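Intimin (Escherichia coli O127:H6 str. E2348/69, PDB 6TQD) is an attaching and effacing adhesin whose passenger juncture domains hold an extended conformation that restrains its sphere of action. Local coordinates at residues A[45-50]-A[75-80]; A[50-55]-A[61-66]; A[113-118]-A[186-191]. One frame throughout, in Å; residues are numbered along the deposited sequence. Where two conformers were deposited one is given.

Contact 1: residues A[45-50]-A[75-80]; sequences RSQGGQ and NVYKVT
Gln47 meets Tyr77 through its aliphatic stem: CG of Gln47 lies 3.5 Å from OH of Tyr77, and CB of Gln47 is 3.7 Å from the same oxygen. CG comes to the edge of the ring, near its plane, by OH and CE1; CB stands further off the plane. The two side chains stand roughly at right angles, and the bend of the glutamine at chi2 (-64°) carries its amide away from the tyrosine. In the conformer given, Ser46 adds a marginal touch at the ring edge, its OG 4.4 Å from CE1 of Tyr77; that hydroxyl is hydrogen-bonded to the carbonyl of Ala43. No hydrogen bond joins the two segments, and they bury just 91 Å² between them.

In the next shell, Leu44, Pro67 and Val100 also touch the Tyr77 side chain, which is buried, while Gln47 rests on Pro67 and Val70. The approach of 45-50 is set by a type I turn from Arg45 to Gly48, closed by Gly48 N to Arg45 O at 3.1 Å. Gly48 has a positive phi of 87°, and Gly49 N returns to Leu44 O. These features define a Schellman motif, ending the short helix 42-45 before strand 50-53 and laying its C-terminal turn against strand 76-85 of a beta-sandwich.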
ATOM      1  N   ARG A  45      -8.038  -5.058  14.493  1.00  8.35           N
ATOM      2  CA  ARG A  45      -9.388  -4.755  14.959  1.00  9.54           C
ATOM      3  C   ARG A  45      -9.618  -3.258  15.095  1.00 11.66           C
ATOM      4  O   ARG A  45     -10.760  -2.809  14.993  1.00 11.94           O
ATOM      5  CB  ARG A  45      -9.686  -5.488  16.262  1.00 13.55           C
ATOM      6  CG  ARG A  45      -9.664  -6.980  16.073  1.00 16.05           C
ATOM      7  CD  ARG A  45     -10.260  -7.749  17.228  1.00 17.16           C
ATOM      8  NE  ARG A  45     -10.066  -9.175  16.976  1.00 14.55           N
ATOM      9  CZ  ARG A  45     -11.007 -10.021  16.557  1.00 13.94           C
ATOM     10  NH1 ARG A  45     -12.263  -9.625  16.380  1.00 15.85           N
ATOM     11  NH2 ARG A  45     -10.684 -11.289  16.344  1.00 13.72           N
ATOM     12  N   SER A  46      -8.558  -2.485  15.333  0.57 11.23           N
ATOM     13  CA  SER A  46      -8.699  -1.035  15.397  0.57 13.27           C
ATOM     14  C   SER A  46      -9.345  -0.492  14.134  0.57 12.90           C
ATOM     15  O   SER A  46     -10.017   0.549  14.171  0.57 13.22           O
ATOM     16  CB  SER A  46      -7.326  -0.389  15.588  0.57 14.96           C
ATOM     17  OG  SER A  46      -6.584  -0.418  14.379  0.57 17.63           O
ATOM     18  N   GLN A  47      -9.157  -1.178  13.007  1.00 12.04           N
ATOM     19  CA  GLN A  47      -9.704  -0.745  11.727  1.00 12.35           C
ATOM     20  C   GLN A  47     -10.705  -1.735  11.139  1.00 14.04           C
ATOM     21  O   GLN A  47     -11.038  -1.641   9.955  1.00 16.11           O
ATOM     22  CB  GLN A  47      -8.568  -0.433  10.745  1.00 11.69           C
ATOM     23  CG  GLN A  47      -7.849   0.867  11.040  1.00 13.56           C
ATOM     24  CD  GLN A  47      -8.785   2.047  10.894  1.00 13.21           C
ATOM     25  OE1 GLN A  47      -9.748   1.990  10.128  1.00 13.39           O
ATOM     26  NE2 GLN A  47      -8.528   3.107  11.647  1.00 15.87           N
ATOM     27  N   GLY A  48     -11.222  -2.658  11.950  1.00 12.40           N
ATOM     28  CA  GLY A  48     -12.280  -3.540  11.516  1.00 13.67           C
ATOM     29  C   GLY A  48     -11.841  -4.815  10.830  1.00 12.19           C
ATOM     30  O   GLY A  48     -12.694  -5.532  10.296  1.00 15.59           O
ATOM     31  N   GLY A  49     -10.549  -5.115  10.816  1.00 10.95           N
ATOM     32  CA  GLY A  49     -10.075  -6.395  10.335  1.00  9.48           C
ATOM     33  C   GLY A  49      -9.925  -7.358  11.492  1.00  9.93           C
ATOM     34  O   GLY A  49     -10.200  -7.032  12.645  1.00 10.73           O
ATOM     35  N   GLN A  50      -9.480  -8.573  11.174  1.00  8.12           N
ATOM     36  CA  GLN A  50      -9.337  -9.573  12.220  1.00  9.37           C
ATOM     37  C   GLN A  50      -8.570 -10.763  11.686  1.00  8.45           C
ATOM     38  O   GLN A  50      -8.448 -10.968  10.478  1.00  8.97           O
ATOM     39  CB  GLN A  50     -10.702 -10.042  12.727  1.00 10.75           C
ATOM     40  CG  GLN A  50     -11.511 -10.779  11.690  1.00 13.04           C
ATOM     41  CD  GLN A  50     -12.866 -11.198  12.212  1.00 19.10           C
ATOM     42  OE1 GLN A  50     -12.971 -12.142  12.999  1.00 22.35           O
ATOM     43  NE2 GLN A  50     -13.915 -10.520  11.763  1.00 21.89           N
ATOM     44  N   ASN A  75      -1.729   1.849   7.269  1.00 13.42           N
ATOM     45  CA  ASN A  75      -2.110   0.642   6.532  1.00 10.23           C
ATOM     46  C   ASN A  75      -1.163  -0.528   6.775  1.00 10.86           C
ATOM     47  O   ASN A  75      -1.142  -1.472   5.992  1.00  8.28           O
ATOM     48  CB  ASN A  75      -2.293   0.935   5.043  1.00 10.35           C
ATOM     49  CG  ASN A  75      -3.400   1.914   4.806  1.00  9.78           C
ATOM     50  OD1 ASN A  75      -4.567   1.630   5.099  1.00 10.54           O
ATOM     51  ND2 ASN A  75      -3.051   3.108   4.311  1.00 12.93           N
ATOM     52  N   VAL A  76      -0.382  -0.469   7.855  1.00 12.50           N
ATOM     53  CA  VAL A  76       0.469  -1.562   8.296  1.00 11.65           C
ATOM     54  C   VAL A  76      -0.002  -1.987   9.678  1.00 11.70           C
ATOM     55  O   VAL A  76      -0.187  -1.144  10.560  1.00 11.99           O
ATOM     56  CB  VAL A  76       1.949  -1.142   8.328  1.00 15.54           C
ATOM     57  CG1 VAL A  76       2.812  -2.288   8.791  1.00 14.76           C
ATOM     58  CG2 VAL A  76       2.400  -0.695   6.954  1.00 14.63           C
ATOM     59  N   TYR A  77      -0.197  -3.287   9.865  1.00  7.91           N
ATOM     60  CA  TYR A  77      -0.765  -3.822  11.094  1.00 10.63           C
ATOM     61  C   TYR A  77       0.135  -4.937  11.596  1.00  9.53           C
ATOM     62  O   TYR A  77       0.393  -5.895  10.866  1.00 12.14           O
ATOM     63  CB  TYR A  77      -2.183  -4.344  10.851  1.00 11.45           C
ATOM     64  CG  TYR A  77      -3.076  -3.274  10.287  1.00 10.12           C
ATOM     65  CD1 TYR A  77      -3.725  -2.383  11.124  1.00 11.38           C
ATOM     66  CD2 TYR A  77      -3.230  -3.134   8.925  1.00 10.53           C
ATOM     67  CE1 TYR A  77      -4.523  -1.378  10.617  1.00 14.15           C
ATOM     68  CE2 TYR A  77      -4.036  -2.132   8.401  1.00 11.52           C
ATOM     69  CZ  TYR A  77      -4.676  -1.269   9.251  1.00 11.91           C
ATOM     70  OH  TYR A  77      -5.466  -0.264   8.747  1.00 11.54           O
ATOM     71  N   LYS A  78       0.606  -4.811  12.830  1.00  8.64           N
ATOM     72  CA  LYS A  78       1.497  -5.792  13.435  1.00  9.27           C
ATOM     73  C   LYS A  78       0.663  -6.620  14.400  1.00  9.59           C
ATOM     74  O   LYS A  78       0.026  -6.068  15.309  1.00 11.40           O
ATOM     75  CB  LYS A  78       2.626  -5.100  14.199  1.00 13.27           C
ATOM     76  CG  LYS A  78       3.497  -4.178  13.353  1.00 17.99           C
ATOM     77  CD  LYS A  78       4.581  -4.895  12.594  1.00 22.46           C
ATOM     78  CE  LYS A  78       5.452  -3.907  11.822  1.00 27.54           C
ATOM     79  NZ  LYS A  78       6.481  -4.589  10.989  1.00 29.96           N
ATOM     80  N   VAL A  79       0.639  -7.941  14.190  1.00  8.15           N
ATOM     81  CA  VAL A  79      -0.102  -8.860  15.040  1.00  7.41           C
ATOM     82  C   VAL A  79       0.866  -9.955  15.486  1.00  8.38           C
ATOM     83  O   VAL A  79       1.933 -10.146  14.902  1.00  7.64           O
ATOM     84  CB  VAL A  79      -1.316  -9.481  14.320  1.00  8.67           C
ATOM     85  CG1 VAL A  79      -2.236  -8.392  13.778  1.00  9.66           C
ATOM     86  CG2 VAL A  79      -0.851 -10.386  13.185  1.00 10.93           C
ATOM     87  N   THR A  80       0.486 -10.679  16.544  1.00  5.71           N
ATOM     88  CA  THR A  80       1.360 -11.692  17.100  1.00  7.25           C
ATOM     89  C   THR A  80       0.605 -13.000  17.315  1.00  5.13           C
ATOM     90  O   THR A  80      -0.581 -13.005  17.646  1.00  6.59           O
ATOM     91  CB  THR A  80       2.018 -11.262  18.426  1.00 11.54           C
ATOM     92  OG1 THR A  80       1.024 -10.762  19.322  1.00 15.35           O
ATOM     93  CG2 THR A  80       3.075 -10.198  18.171  1.00 13.43           C
TER

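Contact 2: residues A[50-55]-A[61-66]; sequences QIQHSG and DYQAIL
Gln50 and Ile65, like Gln52 and Gln63, are hydrogen-bonded antiparallel pairs, and their four backbone bonds form the ladder between strands 50-53 and 62-65. In the first pair Ile65 N reaches Gln50 O at 2.8 Å; in the second Gln52 N reaches Gln63 O at 3.0 Å. Ser54 N extends the pairing beyond the strand, giving a bond to Asp61 O at 2.9 Å.

Among polar side chains, the Gln63 amide donates from NE2 to Gln52 OE1 at 2.8 Å. The acceptor lies in the Gln63 amide plane, but the donor is tilted 22° from the Gln52 carbonyl plane. Both glutamines place CG between backbone N and carbonyl carbon and extend beyond it, bringing the amides together with planes 24° apart. In the conformer given, Ser54 OG is 2.9 Å from Asp61 OD1, at most a weak hydrogen bond, since other acceptors compete for the hydroxyl proton; Asp61 OD2 is hydrogen-bonded to Ser56.

The aromatic pair is T-shaped: the His53 edge points at the Tyr62 face, centroids 5.1 Å apart and planes at 79°. Asp61 O sits over one His53 face, while NE2 of that ring bonds to Ser58 O and ND1 accepts from Gly55 N.

Apolar contacts gather on the face bearing Ile51 and Ala64, where, in the Ile51 conformer given, Ile51 CG1 meets Ala64 CB at 4.1 Å and Ile51 CG2 meets the Tyr62 ring. Trp39 and Leu44 also pack on Ile51. This is a beta hairpin at the margin of a four-stranded antiparallel sheet, with strand 50-53 outermost and strand 62-65 paired inward to 21-30.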
ATOM      1  N   GLN A  50      -9.480  -8.573  11.174  1.00  8.12           N
ATOM      2  CA  GLN A  50      -9.337  -9.573  12.220  1.00  9.37           C
ATOM      3  C   GLN A  50      -8.570 -10.763  11.686  1.00  8.45           C
ATOM      4  O   GLN A  50      -8.448 -10.968  10.478  1.00  8.97           O
ATOM      5  CB  GLN A  50     -10.702 -10.042  12.727  1.00 10.75           C
ATOM      6  CG  GLN A  50     -11.511 -10.779  11.690  1.00 13.04           C
ATOM      7  CD  GLN A  50     -12.866 -11.198  12.212  1.00 19.10           C
ATOM      8  OE1 GLN A  50     -12.971 -12.142  12.999  1.00 22.35           O
ATOM      9  NE2 GLN A  50     -13.915 -10.520  11.763  1.00 21.89           N
ATOM     10  N   ILE A  51      -8.061 -11.565  12.613  0.54  8.66           N
ATOM     11  CA  ILE A  51      -7.550 -12.895  12.316  0.54  9.75           C
ATOM     12  C   ILE A  51      -8.532 -13.905  12.873  0.54  9.70           C
ATOM     13  O   ILE A  51      -8.977 -13.786  14.022  0.54 10.07           O
ATOM     14  CB  ILE A  51      -6.138 -13.102  12.880  0.54  9.55           C
ATOM     15  CG1 ILE A  51      -5.143 -12.478  11.912  0.54 11.13           C
ATOM     16  CG2 ILE A  51      -5.865 -14.588  13.085  0.54  9.94           C
ATOM     17  CD1 ILE A  51      -3.861 -12.107  12.531  0.54 10.66           C
ATOM     18  N   GLN A  52      -8.884 -14.890  12.050  1.00 10.66           N
ATOM     19  CA  GLN A  52      -9.885 -15.873  12.407  1.00 12.45           C
ATOM     20  C   GLN A  52      -9.455 -17.235  11.890  1.00 11.80           C
ATOM     21  O   GLN A  52      -8.722 -17.341  10.903  1.00 10.66           O
ATOM     22  CB  GLN A  52     -11.263 -15.559  11.812  1.00 15.40           C
ATOM     23  CG  GLN A  52     -11.238 -15.405  10.314  1.00 14.35           C
ATOM     24  CD  GLN A  52     -12.622 -15.137   9.730  1.00 20.01           C
ATOM     25  OE1 GLN A  52     -13.037 -15.798   8.787  1.00 26.61           O
ATOM     26  NE2 GLN A  52     -13.369 -14.245  10.362  1.00 22.46           N
ATOM     27  N   HIS A  53      -9.917 -18.280  12.571  1.00 14.00           N
ATOM     28  CA  HIS A  53      -9.735 -19.623  12.064  1.00 17.58           C
ATOM     29  C   HIS A  53     -10.424 -19.759  10.713  1.00 18.08           C
ATOM     30  O   HIS A  53     -11.513 -19.219  10.494  1.00 19.64           O
ATOM     31  CB  HIS A  53     -10.325 -20.614  13.068  1.00 20.56           C
ATOM     32  CG  HIS A  53      -9.758 -21.993  12.954  1.00 25.94           C
ATOM     33  ND1 HIS A  53     -10.324 -22.965  12.156  1.00 27.88           N
ATOM     34  CD2 HIS A  53      -8.671 -22.563  13.530  1.00 26.59           C
ATOM     35  CE1 HIS A  53      -9.613 -24.076  12.248  1.00 28.90           C
ATOM     36  NE2 HIS A  53      -8.608 -23.861  13.077  1.00 27.61           N
ATOM     37  N   SER A  54      -9.767 -20.464   9.789  1.00 17.90           N
ATOM     38  CA  SER A  54     -10.310 -20.616   8.441  1.00 21.38           C
ATOM     39  C   SER A  54     -11.532 -21.522   8.393  1.00 25.66           C
ATOM     40  O   SER A  54     -12.191 -21.586   7.351  1.00 28.07           O
ATOM     41  CB  SER A  54      -9.236 -21.173   7.502  1.00 26.81           C
ATOM     42  OG  SER A  54      -8.083 -20.347   7.489  1.00 31.24           O
ATOM     43  N   GLY A  55     -11.848 -22.214   9.483  1.00 25.89           N
ATOM     44  CA  GLY A  55     -12.994 -23.097   9.530  1.00 30.93           C
ATOM     45  C   GLY A  55     -12.695 -24.539   9.208  1.00 36.12           C
ATOM     46  O   GLY A  55     -13.618 -25.368   9.218  1.00 40.37           O
ATOM     47  N   ASP A  61      -4.764 -23.438  11.095  0.56 16.39           N
ATOM     48  CA  ASP A  61      -5.274 -22.887   9.839  0.56 17.63           C
ATOM     49  C   ASP A  61      -6.008 -21.585  10.134  0.56 14.72           C
ATOM     50  O   ASP A  61      -7.172 -21.594  10.546  0.56 15.18           O
ATOM     51  CB  ASP A  61      -6.195 -23.892   9.152  0.56 22.73           C
ATOM     52  CG  ASP A  61      -6.647 -23.430   7.781  0.56 26.47           C
ATOM     53  OD1 ASP A  61      -6.082 -22.441   7.268  0.56 29.13           O
ATOM     54  OD2 ASP A  61      -7.572 -24.054   7.219  0.56 32.11           O
ATOM     55  N   TYR A  62      -5.330 -20.463   9.893  1.00  9.68           N
ATOM     56  CA  TYR A  62      -5.864 -19.141  10.170  1.00 10.46           C
ATOM     57  C   TYR A  62      -5.778 -18.268   8.928  1.00 10.53           C
ATOM     58  O   TYR A  62      -5.009 -18.534   8.003  1.00 12.44           O
ATOM     59  CB  TYR A  62      -5.087 -18.477  11.319  1.00 12.42           C
ATOM     60  CG  TYR A  62      -5.489 -19.050  12.645  1.00  9.70           C
ATOM     61  CD1 TYR A  62      -4.870 -20.191  13.152  1.00 11.59           C
ATOM     62  CD2 TYR A  62      -6.501 -18.477  13.381  1.00  8.87           C
ATOM     63  CE1 TYR A  62      -5.266 -20.729  14.359  1.00 12.90           C
ATOM     64  CE2 TYR A  62      -6.884 -18.982  14.583  1.00 10.81           C
ATOM     65  CZ  TYR A  62      -6.275 -20.127  15.063  1.00 12.01           C
ATOM     66  OH  TYR A  62      -6.671 -20.634  16.276  1.00 12.96           O
ATOM     67  N   GLN A  63      -6.588 -17.225   8.927  1.00  9.33           N
ATOM     68  CA  GLN A  63      -6.614 -16.265   7.835  1.00  9.95           C
ATOM     69  C   GLN A  63      -6.848 -14.879   8.408  1.00 10.66           C
ATOM     70  O   GLN A  63      -7.434 -14.718   9.483  1.00 11.29           O
ATOM     71  CB  GLN A  63      -7.725 -16.590   6.834  1.00 13.02           C
ATOM     72  CG  GLN A  63      -9.124 -16.520   7.409  1.00 13.23           C
ATOM     73  CD  GLN A  63     -10.150 -17.254   6.549  1.00 16.83           C
ATOM     74  OE1 GLN A  63      -9.798 -17.966   5.607  1.00 20.35           O
ATOM     75  NE2 GLN A  63     -11.421 -17.052   6.859  1.00 18.35           N
ATOM     76  N   ALA A  64      -6.398 -13.875   7.675  1.00 10.34           N
ATOM     77  CA  ALA A  64      -6.601 -12.490   8.049  1.00 10.12           C
ATOM     78  C   ALA A  64      -7.654 -11.893   7.130  1.00 10.51           C
ATOM     79  O   ALA A  64      -7.589 -12.081   5.910  1.00 10.85           O
ATOM     80  CB  ALA A  64      -5.299 -11.699   7.935  1.00  9.73           C
ATOM     81  N   ILE A  65      -8.625 -11.212   7.723  1.00  9.02           N
ATOM     82  CA  ILE A  65      -9.576 -10.369   7.007  1.00  9.94           C
ATOM     83  C   ILE A  65      -9.022  -8.956   7.087  1.00  9.62           C
ATOM     84  O   ILE A  65      -8.929  -8.376   8.170  1.00 10.73           O
ATOM     85  CB  ILE A  65     -10.977 -10.453   7.614  1.00 12.47           C
ATOM     86  CG1 ILE A  65     -11.416 -11.914   7.779  1.00 16.87           C
ATOM     87  CG2 ILE A  65     -11.959  -9.664   6.747  1.00 15.75           C
ATOM     88  CD1 ILE A  65     -11.257 -12.764   6.546  1.00 19.24           C
ATOM     89  N   LEU A  66      -8.638  -8.401   5.939  1.00 10.56           N
ATOM     90  CA  LEU A  66      -7.965  -7.114   5.931  1.00  9.79           C
ATOM     91  C   LEU A  66      -8.972  -5.974   6.043  1.00 11.31           C
ATOM     92  O   LEU A  66     -10.067  -6.052   5.475  1.00 11.91           O
ATOM     93  CB  LEU A  66      -7.155  -6.970   4.646  1.00 10.72           C
ATOM     94  CG  LEU A  66      -5.728  -7.538   4.715  1.00 11.15           C
ATOM     95  CD1 LEU A  66      -5.726  -8.985   5.170  1.00 13.66           C
ATOM     96  CD2 LEU A  66      -5.000  -7.401   3.388  1.00 12.20           C
TER

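Contact 3: residues A[113-118]-A[186-191]; sequences TDFTAD and VSAKTA
Phe115 lays one ring face on Ala188, whose CB sits 3.6 Å from the ring centroid and only 6° off the ring normal. This is a CH-pi contact over the centre of the ring, and the six ring carbons lie at nearly equal distances from the methyl. The phenylalanine reaches across because CG is anti to the backbone N (chi1 -170°), while chi2 of 44° sets the turn of the ring about the CB-CG bond. Its far side of CD2, CE2 and CZ is thereby carried toward Val186 and Ser187.

Val186 meets that margin in two ways. Its CG1 methyl, itself anti to the backbone N, lies 3.7 Å from Phe115 CE2, and its carbonyl O comes to the ring edge at 3.5 Å from the same CE2. The two side chains run obliquely to one another. Ser187 contributes backbone: its carbonyl carbon is 3.5 Å from Phe115 CE2, whereas CB points away and OG makes a weak hydrogen bond with Asn151 O.

The contact lies in the core of the Ig-like beta-sandwich, where side chains from its two sheets meet. Strands 111-117 and 182-189 belong to different sheets; the axes of their local pieces, 113-117 and 186-189, approach no nearer than 8.0 Å, and no hydrogen bond links the two segments. Alternation along strand 182-189 turns Val186 and Ala188 toward Phe115 and Ser187 away from it.

Other side chains also reach the ring. Tyr132 meets the Phe115 ring with its own, and Ala134 and Ala199 also touch Phe115. The Ala188 methyl also touches Val148 and Phe150 of the adjacent strand 147-154.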
ATOM      1  N   THR A 113       1.609   5.147  -6.045  1.00  9.25           N
ATOM      2  CA  THR A 113       0.484   5.015  -5.125  1.00 10.63           C
ATOM      3  C   THR A 113      -0.286   6.311  -4.918  1.00 13.51           C
ATOM      4  O   THR A 113      -1.446   6.264  -4.501  1.00 16.10           O
ATOM      5  CB  THR A 113       0.958   4.515  -3.754  1.00 14.39           C
ATOM      6  OG1 THR A 113       1.944   5.415  -3.229  1.00 17.63           O
ATOM      7  CG2 THR A 113       1.560   3.128  -3.862  1.00 16.59           C
ATOM      8  N   ASP A 114       0.339   7.453  -5.167  1.00 11.91           N
ATOM      9  CA  ASP A 114      -0.279   8.749  -4.939  1.00 14.04           C
ATOM     10  C   ASP A 114       0.273   9.701  -5.989  1.00  9.97           C
ATOM     11  O   ASP A 114       1.456   9.629  -6.335  1.00 11.06           O
ATOM     12  CB  ASP A 114       0.066   9.290  -3.551  1.00 17.53           C
ATOM     13  CG  ASP A 114      -0.381   8.367  -2.438  1.00 29.18           C
ATOM     14  OD1 ASP A 114      -1.557   8.447  -2.028  1.00 34.20           O
ATOM     15  OD2 ASP A 114       0.453   7.562  -1.974  1.00 33.18           O
ATOM     16  N   PHE A 115      -0.579  10.597  -6.488  1.00  9.52           N
ATOM     17  CA  PHE A 115      -0.140  11.608  -7.449  1.00 10.72           C
ATOM     18  C   PHE A 115      -1.010  12.836  -7.191  1.00 11.42           C
ATOM     19  O   PHE A 115      -2.193  12.848  -7.551  1.00 13.11           O
ATOM     20  CB  PHE A 115      -0.274  11.112  -8.882  1.00  9.59           C
ATOM     21  CG  PHE A 115       0.382  12.001  -9.904  1.00  9.52           C
ATOM     22  CD1 PHE A 115       1.646  12.525  -9.672  1.00  9.44           C
ATOM     23  CD2 PHE A 115      -0.244  12.282 -11.106  1.00  9.36           C
ATOM     24  CE1 PHE A 115       2.260  13.328 -10.614  1.00  9.05           C
ATOM     25  CE2 PHE A 115       0.365  13.089 -12.048  1.00  9.47           C
ATOM     26  CZ  PHE A 115       1.622  13.610 -11.801  1.00  9.67           C
ATOM     27  N   THR A 116      -0.422  13.843  -6.552  1.00 12.75           N
ATOM     28  CA  THR A 116      -1.168  14.983  -6.046  1.00 14.50           C
ATOM     29  C   THR A 116      -0.498  16.279  -6.477  1.00 15.34           C
ATOM     30  O   THR A 116       0.708  16.328  -6.736  1.00 14.36           O
ATOM     31  CB  THR A 116      -1.241  14.959  -4.511  1.00 16.96           C
ATOM     32  OG1 THR A 116       0.082  14.958  -3.958  1.00 19.06           O
ATOM     33  CG2 THR A 116      -1.967  13.711  -4.035  1.00 16.60           C
ATOM     34  N   ALA A 117      -1.302  17.327  -6.543  1.00 16.54           N
ATOM     35  CA  ALA A 117      -0.840  18.663  -6.894  1.00 15.89           C
ATOM     36  C   ALA A 117      -0.856  19.574  -5.672  1.00 16.32           C
ATOM     37  O   ALA A 117      -1.653  19.388  -4.745  1.00 17.65           O
ATOM     38  CB  ALA A 117      -1.725  19.254  -7.990  1.00 16.96           C
ATOM     39  N   ASP A 118       0.029  20.567  -5.679  1.00 16.26           N
ATOM     40  CA  ASP A 118       0.092  21.506  -4.571  1.00 17.61           C
ATOM     41  C   ASP A 118      -1.017  22.547  -4.610  1.00 18.32           C
ATOM     42  O   ASP A 118      -1.224  23.245  -3.610  1.00 21.25           O
ATOM     43  CB  ASP A 118       1.459  22.204  -4.506  1.00 19.10           C
ATOM     44  CG  ASP A 118       1.695  23.165  -5.655  1.00 21.21           C
ATOM     45  OD1 ASP A 118       1.071  22.997  -6.720  1.00 18.27           O
ATOM     46  OD2 ASP A 118       2.502  24.111  -5.470  1.00 24.08           O
ATOM     47  N   VAL A 186      -3.482  15.240 -15.230  1.00 14.87           N
ATOM     48  CA  VAL A 186      -2.140  14.731 -15.460  1.00 14.13           C
ATOM     49  C   VAL A 186      -2.048  13.349 -14.830  1.00 13.45           C
ATOM     50  O   VAL A 186      -2.700  13.076 -13.819  1.00 13.93           O
ATOM     51  CB  VAL A 186      -1.077  15.660 -14.838  1.00 13.88           C
ATOM     52  CG1 VAL A 186       0.306  15.164 -15.161  1.00 13.17           C
ATOM     53  CG2 VAL A 186      -1.271  17.096 -15.331  1.00 14.62           C
ATOM     54  N   SER A 187      -1.241  12.473 -15.440  1.00 12.92           N
ATOM     55  CA  SER A 187      -1.057  11.116 -14.941  1.00 12.27           C
ATOM     56  C   SER A 187       0.419  10.823 -14.714  1.00 11.48           C
ATOM     57  O   SER A 187       1.308  11.462 -15.288  1.00 11.45           O
ATOM     58  CB  SER A 187      -1.611  10.090 -15.936  1.00 12.38           C
ATOM     59  OG  SER A 187      -0.784  10.020 -17.083  1.00 13.11           O
ATOM     60  N   ALA A 188       0.659   9.813 -13.868  1.00 10.87           N
ATOM     61  CA  ALA A 188       1.991   9.331 -13.530  1.00 10.09           C
ATOM     62  C   ALA A 188       2.020   7.807 -13.635  1.00  9.62           C
ATOM     63  O   ALA A 188       1.064   7.138 -13.246  1.00  9.72           O
ATOM     64  CB  ALA A 188       2.342   9.732 -12.082  1.00  9.80           C
ATOM     65  N   LYS A 189       3.131   7.274 -14.133  1.00  9.10           N
ATOM     66  CA  LYS A 189       3.230   5.835 -14.342  1.00  8.66           C
ATOM     67  C   LYS A 189       4.668   5.365 -14.192  1.00  8.63           C
ATOM     68  O   LYS A 189       5.615   6.069 -14.547  1.00  9.21           O
ATOM     69  CB  LYS A 189       2.702   5.462 -15.735  1.00  9.05           C
ATOM     70  CG  LYS A 189       2.543   3.957 -15.978  1.00 10.48           C
ATOM     71  CD  LYS A 189       2.066   3.647 -17.389  1.00 11.53           C
ATOM     72  CE  LYS A 189       2.002   2.149 -17.662  1.00 14.31           C
ATOM     73  NZ  LYS A 189       3.348   1.496 -17.680  1.00 15.51           N
ATOM     74  N   THR A 190       4.821   4.153 -13.654  1.00  8.70           N
ATOM     75  CA  THR A 190       6.093   3.446 -13.647  1.00  6.72           C
ATOM     76  C   THR A 190       6.009   2.236 -14.573  1.00  6.64           C
ATOM     77  O   THR A 190       4.921   1.790 -14.975  1.00  8.27           O
ATOM     78  CB  THR A 190       6.468   2.990 -12.233  1.00 11.11           C
ATOM     79  OG1 THR A 190       5.429   2.144 -11.733  1.00 13.03           O
ATOM     80  CG2 THR A 190       6.674   4.177 -11.318  1.00 13.22           C
ATOM     81  N   ALA A 191       7.181   1.676 -14.879  1.00  9.48           N
ATOM     82  CA  ALA A 191       7.286   0.658 -15.926  1.00  8.70           C
ATOM     83  C   ALA A 191       6.408  -0.567 -15.658  1.00  7.34           C
ATOM     84  O   ALA A 191       5.817  -1.113 -16.596  1.00  9.86           O
ATOM     85  CB  ALA A 191       8.750   0.222 -16.081  1.00 14.64           C
TER

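Contact 3 is fully buried and joins opposing sheets of the second domain, whereas contact 2 is a surface pairing within one sheet of the first and contact 1 is a partly buried join of a helix end to a strand. Buried area follows the kind of join: 603 Å² for the hydrogen-bonded hairpin, against 161 Å² and 91 Å² for contacts 3 and 1, where side-chain packing replaces cross-segment hydrogen bonds. Contacts 1 and 2 share Gln50 and touch directly, Val79 packing on Ile51. Contact 3 stands apart, its centre about 28 Å from that of contact 1 and 34 Å from that of contact 2.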